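Local coordinates for putative acetoin utilization protein, acetoin dehydrogenase (Thermus thermophilus, PDB 5AWE) that is of unknown function but joins a pair of CBS domains to an ACT domain, an architecture consistent with a regulatory role sensing small ligands, at residues A[135-149]-A[177-191]. Numbering follows the deposited sequence.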
loop_
_atom_site.group_PDB
_atom_site.type_symbol
_atom_site.label_atom_id
_atom_site.label_comp_id
_atom_site.label_asym_id
_atom_site.label_seq_id
_atom_site.Cartn_x
_atom_site.Cartn_y
_atom_site.Cartn_z
ATOM N N GLY A 135 -10.370 -21.273 41.231
ATOM C CA GLY A 135 -11.348 -20.518 41.997
ATOM C C GLY A 135 -11.014 -19.043 42.182
ATOM O O GLY A 135 -11.340 -18.460 43.213
ATOM N N LEU A 136 -10.371 -18.436 41.191
ATOM C CA LEU A 136 -9.859 -17.078 41.341
ATOM C C LEU A 136 -11.005 -16.072 41.387
ATOM O O LEU A 136 -10.804 -14.892 41.672
ATOM C CB LEU A 136 -8.904 -16.735 40.184
ATOM C CG LEU A 136 -7.764 -17.728 39.900
ATOM C CD1 LEU A 136 -6.875 -17.187 38.791
ATOM C CD2 LEU A 136 -6.948 -17.980 41.162
ATOM N N LYS A 137 -12.211 -16.547 41.106
ATOM C CA LYS A 137 -13.384 -15.688 41.113
ATOM C C LYS A 137 -14.348 -16.024 42.245
ATOM O O LYS A 137 -15.457 -15.500 42.282
ATOM C CB LYS A 137 -14.125 -15.799 39.781
ATOM C CG LYS A 137 -13.569 -14.938 38.669
ATOM C CD LYS A 137 -14.351 -15.160 37.388
ATOM C CE LYS A 137 -14.024 -14.092 36.351
ATOM N NZ LYS A 137 -14.420 -12.723 36.804
ATOM N N LEU A 138 -13.934 -16.898 43.159
ATOM C CA LEU A 138 -14.831 -17.371 44.212
ATOM C C LEU A 138 -14.752 -16.575 45.506
ATOM O O LEU A 138 -15.385 -16.943 46.500
ATOM C CB LEU A 138 -14.565 -18.843 44.521
ATOM C CG LEU A 138 -14.823 -19.820 43.376
ATOM C CD1 LEU A 138 -14.667 -21.232 43.903
ATOM C CD2 LEU A 138 -16.229 -19.604 42.798
ATOM N N GLY A 139 -13.985 -15.488 45.503
ATOM C CA GLY A 139 -13.796 -14.739 46.729
ATOM C C GLY A 139 -13.130 -15.598 47.796
ATOM O O GLY A 139 -12.212 -16.373 47.509
ATOM N N GLY A 140 -13.586 -15.470 49.034
ATOM C CA GLY A 140 -12.937 -16.180 50.114
ATOM C C GLY A 140 -11.614 -15.524 50.448
ATOM O O GLY A 140 -11.491 -14.304 50.358
ATOM N N LEU A 141 -10.629 -16.331 50.834
ATOM C CA LEU A 141 -9.323 -15.812 51.210
ATOM C C LEU A 141 -8.200 -16.467 50.436
ATOM O O LEU A 141 -8.181 -17.683 50.248
ATOM C CB LEU A 141 -9.065 -16.008 52.710
ATOM C CG LEU A 141 -9.888 -15.170 53.691
ATOM C CD1 LEU A 141 -9.290 -15.293 55.102
ATOM C CD2 LEU A 141 -9.886 -13.724 53.241
ATOM N N ARG A 142 -7.257 -15.643 50.000
ATOM C CA ARG A 142 -6.022 -16.128 49.415
ATOM C C ARG A 142 -4.945 -16.149 50.501
ATOM O O ARG A 142 -4.532 -15.105 51.010
ATOM C CB ARG A 142 -5.616 -15.211 48.263
ATOM C CG ARG A 142 -4.313 -15.569 47.583
ATOM C CD ARG A 142 -3.922 -14.466 46.611
ATOM N NE ARG A 142 -2.816 -14.833 45.739
ATOM C CZ ARG A 142 -1.546 -14.528 45.978
ATOM N NH1 ARG A 142 -1.223 -13.856 47.074
ATOM N NH2 ARG A 142 -0.601 -14.863 45.101
ATOM N N ILE A 143 -4.501 -17.345 50.865
ATOM C CA ILE A 143 -3.586 -17.506 51.987
ATOM C C ILE A 143 -2.265 -18.083 51.505
ATOM O O ILE A 143 -2.219 -19.202 50.993
ATOM C CB ILE A 143 -4.190 -18.453 53.065
ATOM C CG1 ILE A 143 -5.531 -17.893 53.556
ATOM C CG2 ILE A 143 -3.220 -18.616 54.245
ATOM C CD1 ILE A 143 -6.264 -18.805 54.524
ATOM N N THR A 144 -1.192 -17.316 51.658
ATOM C CA THR A 144 0.145 -17.870 51.504
ATOM C C THR A 144 0.580 -18.408 52.853
ATOM O O THR A 144 0.580 -17.681 53.845
ATOM C CB THR A 144 1.163 -16.813 51.062
ATOM O OG1 THR A 144 0.735 -16.223 49.831
ATOM C CG2 THR A 144 2.526 -17.453 50.851
ATOM N N VAL A 145 0.942 -19.687 52.891
ATOM C CA VAL A 145 1.354 -20.318 54.131
ATOM C C VAL A 145 2.568 -21.205 53.903
ATOM O O VAL A 145 2.662 -21.900 52.886
ATOM C CB VAL A 145 0.198 -21.154 54.732
ATOM C CG1 VAL A 145 -0.412 -22.047 53.663
ATOM C CG2 VAL A 145 0.705 -21.997 55.893
ATOM N N ASP A 146 3.500 -21.163 54.850
ATOM C CA ASP A 146 4.691 -21.996 54.798
ATOM C C ASP A 146 4.531 -23.184 55.728
ATOM O O ASP A 146 4.410 -23.024 56.947
ATOM C CB ASP A 146 5.924 -21.190 55.213
ATOM C CG ASP A 146 6.343 -20.183 54.161
ATOM O OD1 ASP A 146 5.977 -20.362 52.978
ATOM O OD2 ASP A 146 7.038 -19.210 54.514
ATOM N N ILE A 147 4.529 -24.380 55.152
ATOM C CA ILE A 147 4.443 -25.600 55.937
ATOM C C ILE A 147 5.763 -26.337 55.808
ATOM O O ILE A 147 6.493 -26.148 54.828
ATOM C CB ILE A 147 3.311 -26.523 55.430
ATOM C CG1 ILE A 147 3.536 -26.855 53.950
ATOM C CG2 ILE A 147 1.958 -25.857 55.642
ATOM C CD1 ILE A 147 2.580 -27.904 53.399
ATOM N N PRO A 148 6.099 -27.174 56.798
ATOM C CA PRO A 148 7.365 -27.909 56.707
ATOM C C PRO A 148 7.309 -28.747 55.436
ATOM O O PRO A 148 6.232 -29.182 55.033
ATOM C CB PRO A 148 7.376 -28.775 57.968
ATOM C CG PRO A 148 6.425 -28.107 58.899
ATOM C CD PRO A 148 5.360 -27.497 58.029
ATOM N N ASP A 149 8.448 -28.966 54.790
ATOM C CA ASP A 149 8.428 -29.763 53.574
ATOM C C ASP A 149 8.680 -31.241 53.848
ATOM O O ASP A 149 9.544 -31.859 53.220
ATOM C CB ASP A 149 9.444 -29.230 52.555
ATOM C CG ASP A 149 10.885 -29.512 52.945
ATOM O OD1 ASP A 149 11.208 -29.474 54.152
ATOM O OD2 ASP A 149 11.696 -29.767 52.029
ATOM N N GLY A 177 13.707 -26.084 54.152
ATOM C CA GLY A 177 12.884 -26.506 55.271
ATOM C C GLY A 177 11.381 -26.374 55.074
ATOM O O GLY A 177 10.605 -26.832 55.917
ATOM N N TYR A 178 10.951 -25.760 53.977
ATOM C CA TYR A 178 9.564 -25.312 53.876
ATOM C C TYR A 178 9.020 -25.299 52.458
ATOM O O TYR A 178 9.719 -24.970 51.504
ATOM C CB TYR A 178 9.408 -23.903 54.465
ATOM C CG TYR A 178 9.542 -23.844 55.962
ATOM C CD1 TYR A 178 8.418 -23.926 56.783
ATOM C CD2 TYR A 178 10.797 -23.735 56.566
ATOM C CE1 TYR A 178 8.535 -23.908 58.166
ATOM C CE2 TYR A 178 10.926 -23.716 57.954
ATOM C CZ TYR A 178 9.789 -23.806 58.745
ATOM O OH TYR A 178 9.905 -23.816 60.114
ATOM N N GLN A 179 7.749 -25.642 52.334
ATOM C CA GLN A 179 7.053 -25.512 51.069
ATOM C C GLN A 179 6.087 -24.340 51.211
ATOM O O GLN A 179 5.279 -24.318 52.141
ATOM C CB GLN A 179 6.303 -26.814 50.778
ATOM C CG GLN A 179 5.577 -26.853 49.458
ATOM C CD GLN A 179 4.724 -28.093 49.326
ATOM O OE1 GLN A 179 4.657 -28.911 50.250
ATOM N NE2 GLN A 179 4.062 -28.244 48.181
ATOM N N ARG A 180 6.181 -23.358 50.315
ATOM C CA ARG A 180 5.314 -22.179 50.394
ATOM C C ARG A 180 4.070 -22.288 49.514
ATOM O O ARG A 180 4.157 -22.275 48.284
ATOM C CB ARG A 180 6.079 -20.909 50.018
ATOM C CG ARG A 180 5.163 -19.692 49.845
ATOM C CD ARG A 180 5.922 -18.404 50.008
ATOM N NE ARG A 180 6.571 -18.339 51.312
ATOM C CZ ARG A 180 7.405 -17.373 51.679
ATOM N NH1 ARG A 180 7.691 -16.386 50.837
ATOM N NH2 ARG A 180 7.959 -17.395 52.888
ATOM N N LEU A 181 2.912 -22.376 50.163
ATOM C CA LEU A 181 1.663 -22.647 49.467
ATOM C C LEU A 181 0.829 -21.385 49.295
ATOM O O LEU A 181 0.719 -20.564 50.211
ATOM C CB LEU A 181 0.846 -23.695 50.240
ATOM C CG LEU A 181 1.592 -24.986 50.595
ATOM C CD1 LEU A 181 0.705 -25.870 51.458
ATOM C CD2 LEU A 181 2.014 -25.710 49.313
ATOM N N VAL A 182 0.239 -21.234 48.117
ATOM C CA VAL A 182 -0.829 -20.265 47.940
ATOM C C VAL A 182 -2.131 -21.051 47.921
ATOM O O VAL A 182 -2.335 -21.941 47.085
ATOM C CB VAL A 182 -0.646 -19.443 46.622
ATOM C CG1 VAL A 182 -1.801 -18.473 46.432
ATOM C CG2 VAL A 182 0.659 -18.661 46.683
HETATM N N MSE A 183 -2.999 -20.742 48.873
HETATM C CA MSE A 183 -4.162 -21.578 49.138
HETATM C C MSE A 183 -5.393 -20.693 49.089
HETATM O O MSE A 183 -5.403 -19.608 49.660
HETATM C CB MSE A 183 -4.034 -22.236 50.525
HETATM C CG MSE A 183 -5.085 -23.305 50.839
HETATM SE SE MSE A 183 -5.084 -23.820 52.593
HETATM C CE MSE A 183 -5.371 -25.451 52.421
ATOM N N ARG A 184 -6.424 -21.141 48.387
ATOM C CA ARG A 184 -7.679 -20.413 48.377
ATOM C C ARG A 184 -8.724 -21.196 49.129
ATOM O O ARG A 184 -8.962 -22.365 48.842
ATOM C CB ARG A 184 -8.125 -20.136 46.936
ATOM C CG ARG A 184 -7.365 -18.975 46.327
ATOM C CD ARG A 184 -7.594 -18.821 44.846
ATOM N NE ARG A 184 -6.716 -17.778 44.309
ATOM C CZ ARG A 184 -6.983 -16.472 44.351
ATOM N NH1 ARG A 184 -8.108 -16.035 44.904
ATOM N NH2 ARG A 184 -6.129 -15.601 43.834
ATOM N N VAL A 185 -9.323 -20.550 50.119
ATOM C CA VAL A 185 -10.302 -21.200 50.973
ATOM C C VAL A 185 -11.601 -20.410 50.921
ATOM O O VAL A 185 -11.586 -19.186 50.750
ATOM C CB VAL A 185 -9.803 -21.282 52.434
ATOM C CG1 VAL A 185 -8.546 -22.177 52.512
ATOM C CG2 VAL A 185 -9.495 -19.876 52.958
ATOM N N VAL A 186 -12.721 -21.116 51.050
ATOM C CA VAL A 186 -14.034 -20.494 50.947
ATOM C C VAL A 186 -15.002 -21.079 51.963
ATOM O O VAL A 186 -14.705 -22.084 52.622
ATOM C CB VAL A 186 -14.658 -20.702 49.550
ATOM C CG1 VAL A 186 -13.778 -20.069 48.469
ATOM C CG2 VAL A 186 -14.849 -22.190 49.295
ATOM N N GLY A 187 -16.165 -20.443 52.075
ATOM C CA GLY A 187 -17.260 -21.026 52.823
ATOM C C GLY A 187 -17.307 -20.605 54.277
ATOM O O GLY A 187 -16.890 -19.502 54.633
ATOM N N GLU A 188 -17.810 -21.506 55.113
ATOM C CA GLU A 188 -18.151 -21.197 56.490
ATOM C C GLU A 188 -16.944 -20.785 57.312
ATOM O O GLU A 188 -15.975 -21.538 57.437
ATOM C CB GLU A 188 -18.817 -22.408 57.141
ATOM C CG GLU A 188 -19.353 -22.144 58.535
ATOM C CD GLU A 188 -20.220 -23.276 59.043
ATOM O OE1 GLU A 188 -21.040 -23.797 58.253
ATOM O OE2 GLU A 188 -20.078 -23.645 60.231
ATOM N N ASP A 189 -17.014 -19.584 57.872
ATOM C CA ASP A 189 -16.020 -19.108 58.822
ATOM C C ASP A 189 -14.618 -19.068 58.219
ATOM O O ASP A 189 -13.627 -19.301 58.910
ATOM C CB ASP A 189 -16.033 -19.986 60.080
ATOM C CG ASP A 189 -15.222 -19.386 61.212
ATOM O OD1 ASP A 189 -15.149 -18.142 61.298
ATOM O OD2 ASP A 189 -14.654 -20.155 62.015
ATOM N N VAL A 190 -14.542 -18.763 56.928
ATOM C CA VAL A 190 -13.257 -18.626 56.252
ATOM C C VAL A 190 -12.364 -17.611 56.968
ATOM O O VAL A 190 -11.138 -17.711 56.929
ATOM C CB VAL A 190 -13.444 -18.171 54.786
ATOM C CG1 VAL A 190 -14.070 -16.772 54.742
ATOM C CG2 VAL A 190 -12.106 -18.181 54.065
ATOM N N GLU A 191 -12.982 -16.637 57.627
ATOM C CA GLU A 191 -12.222 -15.592 58.307
ATOM C C GLU A 191 -11.450 -16.209 59.466
ATOM O O GLU A 191 -10.411 -15.702 59.877
ATOM C CB GLU A 191 -13.160 -14.499 58.829
ATOM C CG GLU A 191 -14.155 -13.970 57.795
ATOM C CD GLU A 191 -15.268 -14.968 57.482
ATOM O OE1 GLU A 191 -15.327 -16.028 58.145
ATOM O OE2 GLU A 191 -16.083 -14.693 56.573
HETATM O O HOH W 1 -10.508 -17.559 45.656
#
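Leu-136 lays its CD2 over one face of the Arg-184 guanidinium, 3.2 Å from NE, while Arg-142 CG lies over the opposite face. A water accepts from Arg-184 NH1, which also hydrogen-bonds to Gly-210 O, and donates to the carbonyls of Gly-135 and Gly-139, tying the turn at 135-139 to the Arg-184 side chain. From Leu-141 on, strands 141-148 and 178-186 run antiparallel, paired by backbone bonds at Leu-141/Val-185, Ile-143/Met-183, Val-145/Leu-181 and Ile-147/Gln-179. Arg-142, extended with CG anti to the backbone N (chi1 178°), brings its guanidinium over Val-182 CG1 (3.8 Å from NE). The nearby cationic ends of Arg-142 and Arg-184 share Glu-95 of the second subunit, which probably offsets their like charge. On the other face of the sheet, Ile-143 CD1 meets Val-185 CG2 at 3.7 Å and Val-145 lies alongside Leu-181. At Asp-146 the carboxylate is gripped side-on: Arg-180 NE reaches OD1 at 2.7 Å and NH2 reaches OD2 at 2.6 Å, both on syn lone pairs near the guanidinium plane. A bend at chi3 (-58°) turns NE and NH2 toward Asp-146; CG and CD rest against Thr-144 CG2. A leucine in place of Arg-180 would probably leave the Asp-146 carboxylate without its two-pronged mate, the ion pair to Arg-203 being long and weak. Ile-147 then extends CD1 to Leu-181 CD1, on the face where helix 153-158 packs. These are the two central strands of the four-stranded antiparallel sheet, backed by helices, of an ACT domain's ferredoxin-like fold.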